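Local atomic coordinates of hypothetical protein yycE (Bacillus subtilis, PDB entry 1TWU), a protein that is of unknown function but probably belongs to the vicinal oxygen chelate superfamily, with a proposed kinship to glyoxalases and fosfomycin resistance proteins. Residues A92-K97 with I128-S133; S96-M101 with V118-P123; D23-F28 with V50-P55. All coordinates share one frame; numbering follows the deposited sequence.

The chain is built from two beta-alpha-beta-beta-beta modules of the vicinal oxygen chelate type, and the three contacts are places where a module's helix packs on its own four-stranded sheet. Contact 3 comes first along the chain, joining helix 22-32 to strand 47-53 in the N-terminal module. Contacts 1 and 2 follow in the C-terminal module, both from helix 88-100 and sharing Ser-96 and Lys-97; they reach the neighbouring strands 127-131 and 117-121, centres about 8 Å apart. Contact 3 lies about 17 Å from contact 1 and about 14 Å from contact 2, centre to centre. Phe-28, on Ile-128 and Pro-123, and Arg-27, bonded to Met-101 O, help tie helix 22-32 to the second module.

Contact 1 (A92-K97 with I128-S133); sequences AAITSK and IVFMNS
CB of Phe-130 already points at the helix, and a chi1 of -61°, with CG opposite the carbonyl carbon, carries the ring on to Ile-94 and Thr-95. On Thr-95 a chi1 of 57° sets the methyl CG2 on the strand side and turns OG1 back along the helix. The pairing belongs to the C-terminal beta-alpha-beta-beta-beta module of a vicinal oxygen chelate fold, in which helix 88-100 packs across one face of a mixed four-stranded sheet and strand 127-131 is an inner strand.

The Thr-95 methyl makes the closest approach, with CG2 3.6 Å from CD2 of Phe-130. It sits obliquely by the CG-CD2 side of the ring, with CB also near, and the two side chains run antiparallel alongside one another. Ile-94 uses its branch methyl instead: CG2 sits 4.0 Å from CD1 of Phe-130, and nearly as close to CE1, its side chain lying nearly perpendicular to that of the phenylalanine. Both methyls come from the same side of the ring plane, one at the CD2 half and the other at the CD1 half. The backbones stay 7.8 Å apart between the CA atoms of Thr-95 and Phe-130, a gap bridged by side chains alone.

Leu-91 and Leu-98 of the same helix also touch Phe-130, as does Leu-33, and Phe-8 of the second subunit packs on it, so that the buried ring also takes part in the dimer. The hydroxyl of Thr-95 takes no part in this apolar contact: its polar partner is the carbonyl oxygen of Leu-91, with another backbone carbonyl within reach, OG1 of Thr-95 lying 3.2 Å from O of Ala-92.

Contact 2 (S96-M101 with V118-P123); sequences SKLKHM and VTIEDP
Leu-98 and Lys-99, consecutive residues near the end of helix 88-100, meet Ile-120 of strand 117-121 where the helix of the C-terminal vicinal oxygen chelate module lies on its sheet. All the contacts between the two segments are apolar. Ile-120 points at the helix and divides its branches between the two partners. A chi1 of -54° directs its long arm, CG1, away from the carbonyl carbon, and a chi2 of -58° turns CD1 from there to Lys-99, where it lies 4.1 Å from CG. The short branch of Ile-120 serves the other neighbour: CG2 lies 4.4 Å from both CB and CD1 of Leu-98, a loose contact, and the same CD1 reaches on to the ring of Phe-130 in the adjoining strand. The lysine contributes the beginning of its aliphatic chain.

The polar interactions lead outward from this packing. Backbone hydrogen bonding pairs Ile-120 with Ile-128 of the adjoining strand, fixing the height of its side chain on the sheet, and Tyr-103 packs against it. Lys-99 is apolar at its base and salt-bridged at its end. Beyond CG its chain bends at chi3 (70°), and the partner is Glu-105, a residue that the side chain of Ile-120 also touches; NZ of Lys-99 pairs there with OE1 of Glu-105.

Contact 3 (D23-F28 with V50-P55); sequences DEIIRF and VMFGLP
Ile-26 and Ile-25 of helix 22-32 pack on Phe-52 and Val-50 of strand 47-53, joining helix to sheet in the N-terminal of the two beta-alpha-beta-beta-beta units. The short helix and strand segments run nearly parallel, 15° apart, with axes 10.5 Å from each other at closest approach. Ile-26 is the middle of the contact. Its CG1 touches both strand residues, lying 4.1 Å from CZ of Phe-52 and at the same separation from CG1 of Val-50. CZ of Phe-52 also comes 4.0 Å from CA of Ile-26, so the far end of the ring rests against the helix backbone there. Ile-25 adds a longer contact at the ring's edge, near its plane, with CG2 4.4 Å from CE2 of Phe-52.

Two torsions direct these groups: Val-50 has CG1 set between its backbone N and carbonyl carbon (chi1 65°), facing Ile-26, and Phe-52 has CG anti to the carbonyl carbon (chi1 -63°), extending the ring toward the helix. In the next shell, Phe-63 of strand 59-66 packs on both Phe-52 and Ile-25, while Arg-37 touches Ile-26 and Val-50. Just past the strand, the loop has a cis peptide between Leu-54 and Pro-55, and at this dimer-facing end O of Leu-54 is hydrogen-bonded to the OH of Tyr-59 of the second subunit.

Contact 1 (A92-K97 with I128-S133)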
# COMPACT_ATOMS: atom_id res chain seq x y z
N ALA A 92 -5.23 -16.72 14.01
CA ALA A 92 -5.79 -18.00 13.58
C ALA A 92 -7.24 -17.88 13.14
O ALA A 92 -7.66 -18.49 12.15
CB ALA A 92 -5.67 -19.02 14.71
N ALA A 93 -8.02 -17.08 13.88
CA ALA A 93 -9.43 -16.89 13.57
C ALA A 93 -9.69 -16.22 12.23
O ALA A 93 -10.53 -16.67 11.46
CB ALA A 93 -10.09 -16.08 14.68
N ILE A 94 -8.98 -15.12 11.96
CA ILE A 94 -9.20 -14.42 10.71
C ILE A 94 -8.74 -15.23 9.50
O ILE A 94 -9.48 -15.35 8.51
CB ILE A 94 -8.52 -13.01 10.71
CG1 ILE A 94 -8.90 -12.26 9.43
CG2 ILE A 94 -7.01 -13.14 10.82
CD1 ILE A 94 -10.40 -12.16 9.19
N THR A 95 -7.54 -15.79 9.57
CA THR A 95 -7.03 -16.58 8.45
C THR A 95 -7.91 -17.81 8.19
O THR A 95 -8.05 -18.25 7.05
CB THR A 95 -5.58 -17.04 8.71
OG1 THR A 95 -5.52 -17.79 9.93
CG2 THR A 95 -4.64 -15.84 8.80
N SER A 96 -8.50 -18.35 9.25
CA SER A 96 -9.36 -19.52 9.15
C SER A 96 -10.68 -19.16 8.47
O SER A 96 -11.21 -19.94 7.67
CB SER A 96 -9.65 -20.08 10.53
OG SER A 96 -10.52 -21.19 10.44
N LYS A 97 -11.20 -17.99 8.79
CA LYS A 97 -12.44 -17.51 8.20
C LYS A 97 -12.27 -17.29 6.69
O LYS A 97 -13.14 -17.63 5.90
CB LYS A 97 -12.85 -16.20 8.87
CG LYS A 97 -14.09 -15.55 8.27
CD LYS A 97 -14.40 -14.21 8.92
CE LYS A 97 -15.58 -13.53 8.25
NZ LYS A 97 -15.90 -12.21 8.86
N ILE A 128 -1.75 -11.10 1.15
CA ILE A 128 -2.15 -10.55 2.44
C ILE A 128 -1.50 -11.41 3.53
O ILE A 128 -1.83 -12.59 3.72
CB ILE A 128 -3.70 -10.55 2.60
CG1 ILE A 128 -4.35 -10.02 1.32
CG2 ILE A 128 -4.10 -9.68 3.78
CD1 ILE A 128 -3.86 -8.65 0.89
N VAL A 129 -0.55 -10.82 4.26
CA VAL A 129 0.16 -11.54 5.30
C VAL A 129 -0.28 -11.16 6.71
O VAL A 129 -0.51 -10.00 7.02
CB VAL A 129 1.69 -11.31 5.17
CG1 VAL A 129 2.45 -12.24 6.12
CG2 VAL A 129 2.11 -11.55 3.73
N PHE A 130 -0.40 -12.18 7.55
CA PHE A 130 -0.76 -12.00 8.94
C PHE A 130 0.44 -12.54 9.73
O PHE A 130 0.65 -13.76 9.80
CB PHE A 130 -2.05 -12.77 9.24
CG PHE A 130 -3.22 -12.30 8.42
CD1 PHE A 130 -4.04 -11.27 8.88
CD2 PHE A 130 -3.46 -12.84 7.17
CE1 PHE A 130 -5.09 -10.79 8.10
CE2 PHE A 130 -4.50 -12.37 6.37
CZ PHE A 130 -5.32 -11.34 6.84
N MET A 131 1.23 -11.63 10.28
CA MET A 131 2.43 -12.00 11.04
C MET A 131 2.19 -11.91 12.54
O MET A 131 1.71 -10.90 13.06
CB MET A 131 3.60 -11.10 10.61
CG MET A 131 4.95 -11.43 11.26
SD MET A 131 5.55 -13.13 11.03
CE MET A 131 5.64 -13.24 9.28
N ASN A 132 2.54 -12.99 13.24
CA ASN A 132 2.36 -13.05 14.68
C ASN A 132 3.46 -12.30 15.40
O ASN A 132 4.35 -12.91 16.00
CB ASN A 132 2.36 -14.51 15.16
CG ASN A 132 1.86 -14.65 16.59
OD1 ASN A 132 2.14 -15.64 17.26
ND2 ASN A 132 1.10 -13.66 17.05
N SER A 133 3.43 -10.98 15.34
CA SER A 133 4.43 -10.17 16.03
C SER A 133 3.90 -8.76 16.20
O SER A 133 2.74 -8.49 15.91
CB SER A 133 5.75 -10.16 15.25
OG SER A 133 5.68 -9.41 14.06

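Contact 2 (S96-M101 with V118-P123)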
# COMPACT_ATOMS: atom_id res chain seq x y z
N SER A 96 -8.50 -18.35 9.25
CA SER A 96 -9.36 -19.52 9.15
C SER A 96 -10.68 -19.16 8.47
O SER A 96 -11.21 -19.94 7.67
CB SER A 96 -9.65 -20.08 10.53
OG SER A 96 -10.52 -21.19 10.44
N LYS A 97 -11.20 -17.99 8.79
CA LYS A 97 -12.44 -17.51 8.20
C LYS A 97 -12.27 -17.29 6.69
O LYS A 97 -13.14 -17.63 5.90
CB LYS A 97 -12.85 -16.20 8.87
CG LYS A 97 -14.09 -15.55 8.27
CD LYS A 97 -14.40 -14.21 8.92
CE LYS A 97 -15.58 -13.53 8.25
NZ LYS A 97 -15.90 -12.21 8.86
N LEU A 98 -11.13 -16.73 6.30
CA LEU A 98 -10.84 -16.46 4.90
C LEU A 98 -10.69 -17.74 4.08
O LEU A 98 -11.16 -17.81 2.94
CB LEU A 98 -9.57 -15.60 4.77
CG LEU A 98 -9.66 -14.18 5.35
CD1 LEU A 98 -8.31 -13.50 5.23
CD2 LEU A 98 -10.74 -13.37 4.64
N LYS A 99 -10.03 -18.75 4.65
CA LYS A 99 -9.85 -20.02 3.95
C LYS A 99 -11.19 -20.74 3.81
O LYS A 99 -11.46 -21.39 2.80
CB LYS A 99 -8.84 -20.90 4.70
CG LYS A 99 -7.46 -20.27 4.84
CD LYS A 99 -6.47 -21.21 5.50
CE LYS A 99 -6.13 -22.37 4.60
NZ LYS A 99 -5.04 -23.22 5.17
N HIS A 100 -12.04 -20.62 4.83
CA HIS A 100 -13.35 -21.26 4.80
C HIS A 100 -14.28 -20.53 3.84
O HIS A 100 -15.28 -21.10 3.38
CB HIS A 100 -13.94 -21.32 6.20
CG HIS A 100 -13.23 -22.28 7.11
ND1 HIS A 100 -13.70 -22.63 8.35
CD2 HIS A 100 -12.06 -22.96 6.94
CE1 HIS A 100 -12.86 -23.49 8.91
NE2 HIS A 100 -11.86 -23.70 8.08
N MET A 101 -13.94 -19.28 3.53
CA MET A 101 -14.72 -18.49 2.58
C MET A 101 -14.26 -18.85 1.17
O MET A 101 -14.90 -18.48 0.19
CB MET A 101 -14.55 -16.99 2.84
CG MET A 101 -15.37 -16.46 4.02
SD MET A 101 -15.10 -14.73 4.33
CE MET A 101 -16.13 -14.05 3.13
N VAL A 118 1.08 -16.14 8.14
CA VAL A 118 0.18 -16.82 7.21
C VAL A 118 -0.14 -15.88 6.05
O VAL A 118 -0.56 -14.74 6.26
CB VAL A 118 -1.16 -17.21 7.88
CG1 VAL A 118 -2.11 -17.81 6.85
CG2 VAL A 118 -0.90 -18.20 9.00
N THR A 119 0.06 -16.35 4.82
CA THR A 119 -0.20 -15.55 3.63
C THR A 119 -1.43 -16.06 2.88
O THR A 119 -1.50 -17.22 2.50
CB THR A 119 1.00 -15.56 2.67
OG1 THR A 119 2.16 -15.08 3.36
CG2 THR A 119 0.73 -14.66 1.47
N ILE A 120 -2.39 -15.16 2.68
CA ILE A 120 -3.63 -15.49 1.96
C ILE A 120 -3.69 -14.56 0.76
O ILE A 120 -3.43 -13.37 0.89
CB ILE A 120 -4.89 -15.21 2.83
CG1 ILE A 120 -4.78 -15.93 4.19
CG2 ILE A 120 -6.13 -15.62 2.07
CD1 ILE A 120 -4.63 -17.44 4.11
N GLU A 121 -4.01 -15.10 -0.42
CA GLU A 121 -4.11 -14.23 -1.60
C GLU A 121 -5.50 -13.63 -1.70
O GLU A 121 -6.50 -14.32 -1.44
CB GLU A 121 -3.84 -15.01 -2.88
CG GLU A 121 -2.45 -15.56 -3.02
CD GLU A 121 -2.20 -16.07 -4.42
OE1 GLU A 121 -3.07 -16.82 -4.94
OE2 GLU A 121 -1.15 -15.73 -5.00
N ASP A 122 -5.58 -12.36 -2.06
CA ASP A 122 -6.88 -11.72 -2.20
C ASP A 122 -7.38 -12.12 -3.60
O ASP A 122 -6.64 -12.77 -4.34
CB ASP A 122 -6.77 -10.20 -1.97
CG ASP A 122 -6.35 -9.41 -3.21
OD1 ASP A 122 -5.83 -9.98 -4.19
OD2 ASP A 122 -6.55 -8.17 -3.18
N PRO A 123 -8.62 -11.75 -3.97
CA PRO A 123 -9.14 -12.11 -5.29
C PRO A 123 -8.22 -11.85 -6.50
O PRO A 123 -8.30 -12.56 -7.50
CB PRO A 123 -10.44 -11.33 -5.36
CG PRO A 123 -10.88 -11.28 -3.94
CD PRO A 123 -9.60 -10.96 -3.22

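Contact 3 (D23-F28 with V50-P55)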
# COMPACT_ATOMS: atom_id res chain seq x y z
N ASP A 23 -16.68 -6.74 -7.14
CA ASP A 23 -17.57 -7.44 -6.23
C ASP A 23 -16.80 -8.49 -5.44
O ASP A 23 -17.04 -8.68 -4.25
CB ASP A 23 -18.72 -8.08 -6.98
CG ASP A 23 -19.71 -7.05 -7.51
OD1 ASP A 23 -20.12 -6.15 -6.74
OD2 ASP A 23 -20.08 -7.14 -8.71
N GLU A 24 -15.87 -9.17 -6.11
CA GLU A 24 -15.05 -10.18 -5.45
C GLU A 24 -14.16 -9.52 -4.40
O GLU A 24 -13.96 -10.05 -3.31
CB GLU A 24 -14.17 -10.90 -6.47
CG GLU A 24 -14.94 -11.86 -7.32
CD GLU A 24 -15.78 -12.81 -6.49
OE1 GLU A 24 -15.28 -13.32 -5.46
OE2 GLU A 24 -16.95 -13.06 -6.86
N ILE A 25 -13.63 -8.35 -4.77
CA ILE A 25 -12.78 -7.57 -3.88
C ILE A 25 -13.57 -7.17 -2.63
O ILE A 25 -13.06 -7.26 -1.51
CB ILE A 25 -12.26 -6.31 -4.63
CG1 ILE A 25 -11.22 -6.72 -5.68
CG2 ILE A 25 -11.69 -5.31 -3.65
CD1 ILE A 25 -9.97 -7.36 -5.11
N ILE A 26 -14.82 -6.75 -2.82
CA ILE A 26 -15.67 -6.35 -1.70
C ILE A 26 -15.95 -7.52 -0.75
O ILE A 26 -15.93 -7.36 0.47
CB ILE A 26 -17.00 -5.76 -2.21
CG1 ILE A 26 -16.72 -4.44 -2.93
CG2 ILE A 26 -17.96 -5.54 -1.06
CD1 ILE A 26 -17.92 -3.84 -3.61
N ARG A 27 -16.20 -8.70 -1.32
CA ARG A 27 -16.45 -9.88 -0.50
C ARG A 27 -15.24 -10.22 0.37
O ARG A 27 -15.39 -10.54 1.55
CB ARG A 27 -16.79 -11.09 -1.37
CG ARG A 27 -16.94 -12.38 -0.57
CD ARG A 27 -17.47 -13.51 -1.43
NE ARG A 27 -17.78 -14.72 -0.68
CZ ARG A 27 -16.91 -15.68 -0.39
NH1 ARG A 27 -15.65 -15.60 -0.80
NH2 ARG A 27 -17.31 -16.76 0.27
N PHE A 28 -14.05 -10.14 -0.20
CA PHE A 28 -12.83 -10.45 0.53
C PHE A 28 -12.55 -9.43 1.64
O PHE A 28 -12.34 -9.80 2.80
CB PHE A 28 -11.62 -10.47 -0.42
CG PHE A 28 -10.30 -10.73 0.27
CD1 PHE A 28 -9.90 -12.03 0.58
CD2 PHE A 28 -9.46 -9.68 0.63
CE1 PHE A 28 -8.68 -12.28 1.23
CE2 PHE A 28 -8.25 -9.91 1.28
CZ PHE A 28 -7.86 -11.22 1.58
N VAL A 50 -14.60 1.65 -4.34
CA VAL A 50 -14.99 1.50 -2.94
C VAL A 50 -13.76 1.73 -2.07
O VAL A 50 -12.64 1.39 -2.46
CB VAL A 50 -15.57 0.08 -2.70
CG1 VAL A 50 -14.51 -0.98 -2.92
CG2 VAL A 50 -16.16 -0.00 -1.30
N MET A 51 -13.96 2.33 -0.91
CA MET A 51 -12.87 2.61 0.01
C MET A 51 -13.06 1.85 1.32
O MET A 51 -14.16 1.84 1.87
CB MET A 51 -12.78 4.12 0.27
CG MET A 51 -12.50 4.99 -0.98
SD MET A 51 -13.89 5.22 -2.12
CE MET A 51 -13.42 6.73 -2.79
N PHE A 52 -12.00 1.19 1.79
CA PHE A 52 -12.04 0.42 3.04
C PHE A 52 -11.08 1.00 4.07
O PHE A 52 -9.92 1.26 3.78
CB PHE A 52 -11.66 -1.05 2.78
CG PHE A 52 -12.61 -1.76 1.88
CD1 PHE A 52 -13.96 -1.87 2.22
CD2 PHE A 52 -12.18 -2.30 0.68
CE1 PHE A 52 -14.87 -2.49 1.37
CE2 PHE A 52 -13.08 -2.93 -0.19
CZ PHE A 52 -14.42 -3.02 0.16
N GLY A 53 -11.58 1.18 5.29
CA GLY A 53 -10.76 1.74 6.35
C GLY A 53 -9.65 0.79 6.75
O GLY A 53 -9.80 -0.43 6.66
N LEU A 54 -8.53 1.34 7.19
CA LEU A 54 -7.40 0.52 7.58
C LEU A 54 -6.77 0.97 8.90
O LEU A 54 -5.58 1.29 8.95
CB LEU A 54 -6.36 0.54 6.46
CG LEU A 54 -5.54 -0.71 6.23
CD1 LEU A 54 -6.43 -1.87 5.80
CD2 LEU A 54 -4.51 -0.40 5.17
N PRO A 55 -7.55 1.00 9.99
CA PRO A 55 -8.97 0.63 10.06
C PRO A 55 -9.93 1.80 9.77
O PRO A 55 -11.12 1.59 9.57
CB PRO A 55 -9.12 0.12 11.48
CG PRO A 55 -8.24 1.06 12.23
CD PRO A 55 -7.00 1.14 11.35